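Local coordinates for endoglucanase (Clostridium thermocellum, PDB 2C26), which probably hydrolyses cellulose as part of a large multidomain enzyme, of which this piece carries a PKD domain and a second, all-beta domain, at residues I178-P183 and Q234-D239. Residues are numbered along the deposited sequence; the frame is centred on the assembly and turned at random.
Sequences IAAIQP and QVQTID
Q182 and Q234 face each other as a hydrogen-bonded pair on two antiparallel strands, 180-183 and 234-238, whose axes come within 4.8 Å at 169°. Both backbone bonds of this pair form, Q234 N to Q182 O and Q182 N to Q234 O. I181 and V235 follow as a non-hydrogen-bonded pair, the CA of I181 making a CA-H...O contact with Q234 O. At A180 and Q236 the pattern breaks: Q236 N bonds to A180 O, but Q236 O accepts from A179 N, 2.8 Å away and nearly straight. The register slips by one residue between A180 and I178, which pairs with T237, so A179 and A180 together lie opposite Q236, a beta bulge. The two strands are neighbours in a five-stranded antiparallel sheet, packed against a second such sheet in a beta-sandwich, consistent with the jelly-roll form common among carbohydrate-binding modules; 194-203 borders 178-187 and 148-155 borders 229-238.

I181 and V235 point into the sandwich. The CG2 of V235 lies 3.8 Å from both CG1 and CD1 of I181, and beyond them I170, I172, W140, F243 and I245 of the opposite sheet close the core. On the other face the glutamines of the first pair run side by side. Q182 CG sits between its backbone N and carbonyl carbon (chi1 58°), and the extended chain brings NE2 to Q234 OE1 at 2.8 Å. The oxygen lies close to the amide plane of Q182, although the two amide planes lie 37° apart. S199 OG bonds to Q182 OE1, so both ends of that amide are held and its rotation is fixed. Further along, the amide of Q236 leans on A179 CB, which also meets I238 CG2 at 3.5 Å.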
loop_
_atom_site.group_PDB
_atom_site.type_symbol
_atom_site.label_atom_id
_atom_site.label_comp_id
_atom_site.label_asym_id
_atom_site.label_seq_id
_atom_site.Cartn_x
_atom_site.Cartn_y
_atom_site.Cartn_z
ATOM N N ILE A 178 -11.703 -14.079 -17.148
ATOM C CA ILE A 178 -10.570 -13.155 -17.102
ATOM C C ILE A 178 -9.230 -13.782 -16.690
ATOM O O ILE A 178 -9.188 -14.741 -15.913
ATOM C CB ILE A 178 -10.895 -11.861 -16.307
ATOM C CG1 ILE A 178 -11.631 -12.166 -15.013
ATOM C CG2 ILE A 178 -11.790 -10.976 -17.143
ATOM C CD1 ILE A 178 -12.274 -10.938 -14.364
ATOM N N ALA A 179 -8.146 -13.241 -17.250
ATOM C CA ALA A 179 -6.793 -13.717 -16.964
ATOM C C ALA A 179 -6.067 -12.784 -16.004
ATOM O O ALA A 179 -5.306 -13.228 -15.139
ATOM C CB ALA A 179 -5.996 -13.861 -18.251
ATOM N N ALA A 180 -6.305 -11.489 -16.176
ATOM C CA ALA A 180 -5.616 -10.449 -15.424
ATOM C C ALA A 180 -6.429 -9.164 -15.419
ATOM O O ALA A 180 -7.296 -8.951 -16.264
ATOM C CB ALA A 180 -4.232 -10.190 -16.014
ATOM N N ILE A 181 -6.134 -8.313 -14.449
ATOM C CA ILE A 181 -6.748 -7.003 -14.344
ATOM C C ILE A 181 -5.648 -6.031 -13.906
ATOM O O ILE A 181 -4.707 -6.424 -13.206
ATOM C CB ILE A 181 -7.974 -7.015 -13.377
ATOM C CG1 ILE A 181 -8.781 -5.719 -13.498
ATOM C CG2 ILE A 181 -7.557 -7.281 -11.926
ATOM C CD1 ILE A 181 -10.167 -5.787 -12.853
ATOM N N GLN A 182 -5.759 -4.777 -14.332
ATOM C CA GLN A 182 -4.772 -3.763 -13.962
ATOM C C GLN A 182 -5.264 -2.329 -14.103
ATOM O O GLN A 182 -5.643 -1.898 -15.194
ATOM C CB GLN A 182 -3.474 -3.944 -14.756
ATOM C CG GLN A 182 -3.600 -3.891 -16.278
ATOM C CD GLN A 182 -2.283 -4.197 -16.959
ATOM O OE1 GLN A 182 -1.232 -4.218 -16.317
ATOM N NE2 GLN A 182 -2.327 -4.440 -18.262
ATOM N N PRO A 183 -5.264 -1.582 -12.996
ATOM C CA PRO A 183 -5.376 -0.139 -13.140
ATOM C C PRO A 183 -4.142 0.388 -13.890
ATOM O O PRO A 183 -3.059 -0.189 -13.779
ATOM C CB PRO A 183 -5.373 0.355 -11.695
ATOM C CG PRO A 183 -4.686 -0.744 -10.919
ATOM C CD PRO A 183 -5.161 -1.992 -11.582
ATOM N N GLN A 234 -7.821 -1.903 -17.103
ATOM C CA GLN A 234 -7.824 -2.844 -18.217
ATOM C C GLN A 234 -8.015 -4.282 -17.731
ATOM O O GLN A 234 -7.334 -4.731 -16.806
ATOM C CB GLN A 234 -6.528 -2.716 -19.032
ATOM C CG GLN A 234 -6.396 -3.709 -20.169
ATOM C CD GLN A 234 -5.074 -3.573 -20.901
ATOM O OE1 GLN A 234 -4.035 -3.997 -20.404
ATOM N NE2 GLN A 234 -5.108 -2.961 -22.084
ATOM N N VAL A 235 -8.950 -4.993 -18.360
ATOM C CA VAL A 235 -9.150 -6.417 -18.097
ATOM C C VAL A 235 -8.712 -7.248 -19.302
ATOM O O VAL A 235 -9.087 -6.950 -20.443
ATOM C CB VAL A 235 -10.622 -6.710 -17.744
ATOM C CG1 VAL A 235 -10.814 -8.160 -17.397
ATOM C CG2 VAL A 235 -11.035 -5.868 -16.562
ATOM N N GLN A 236 -7.905 -8.277 -19.053
ATOM C CA GLN A 236 -7.572 -9.244 -20.099
ATOM C C GLN A 236 -8.532 -10.427 -20.013
ATOM O O GLN A 236 -8.628 -11.087 -18.974
ATOM C CB GLN A 236 -6.129 -9.742 -19.985
ATOM C CG GLN A 236 -5.747 -10.704 -21.112
ATOM C CD GLN A 236 -4.538 -11.590 -20.802
ATOM O OE1 GLN A 236 -3.660 -11.225 -20.008
ATOM N NE2 GLN A 236 -4.477 -12.753 -21.452
ATOM N N THR A 237 -9.231 -10.693 -21.111
ATOM C CA THR A 237 -10.172 -11.806 -21.168
ATOM C C THR A 237 -9.556 -13.010 -21.893
ATOM O O THR A 237 -8.656 -12.848 -22.727
ATOM C CB THR A 237 -11.522 -11.389 -21.810
ATOM O OG1 THR A 237 -11.335 -11.060 -23.188
ATOM C CG2 THR A 237 -12.121 -10.193 -21.079
ATOM N N ILE A 238 -10.041 -14.208 -21.563
ATOM C CA ILE A 238 -9.495 -15.469 -22.104
ATOM C C ILE A 238 -10.536 -16.433 -22.697
ATOM O O ILE A 238 -10.175 -17.437 -23.326
ATOM C CB ILE A 238 -8.652 -16.241 -21.055
ATOM C CG1 ILE A 238 -9.338 -16.213 -19.686
ATOM C CG2 ILE A 238 -7.257 -15.659 -20.982
ATOM C CD1 ILE A 238 -9.259 -17.509 -18.929
ATOM N N ASP A 239 -11.816 -16.136 -22.484
ATOM C CA ASP A 239 -12.902 -16.937 -23.043
ATOM C C ASP A 239 -14.142 -16.066 -23.222
ATOM O O ASP A 239 -14.149 -14.900 -22.810
ATOM C CB ASP A 239 -13.214 -18.136 -22.131
ATOM C CG ASP A 239 -13.847 -19.305 -22.882
ATOM O OD1 ASP A 239 -14.034 -19.217 -24.116
ATOM O OD2 ASP A 239 -14.160 -20.322 -22.230
#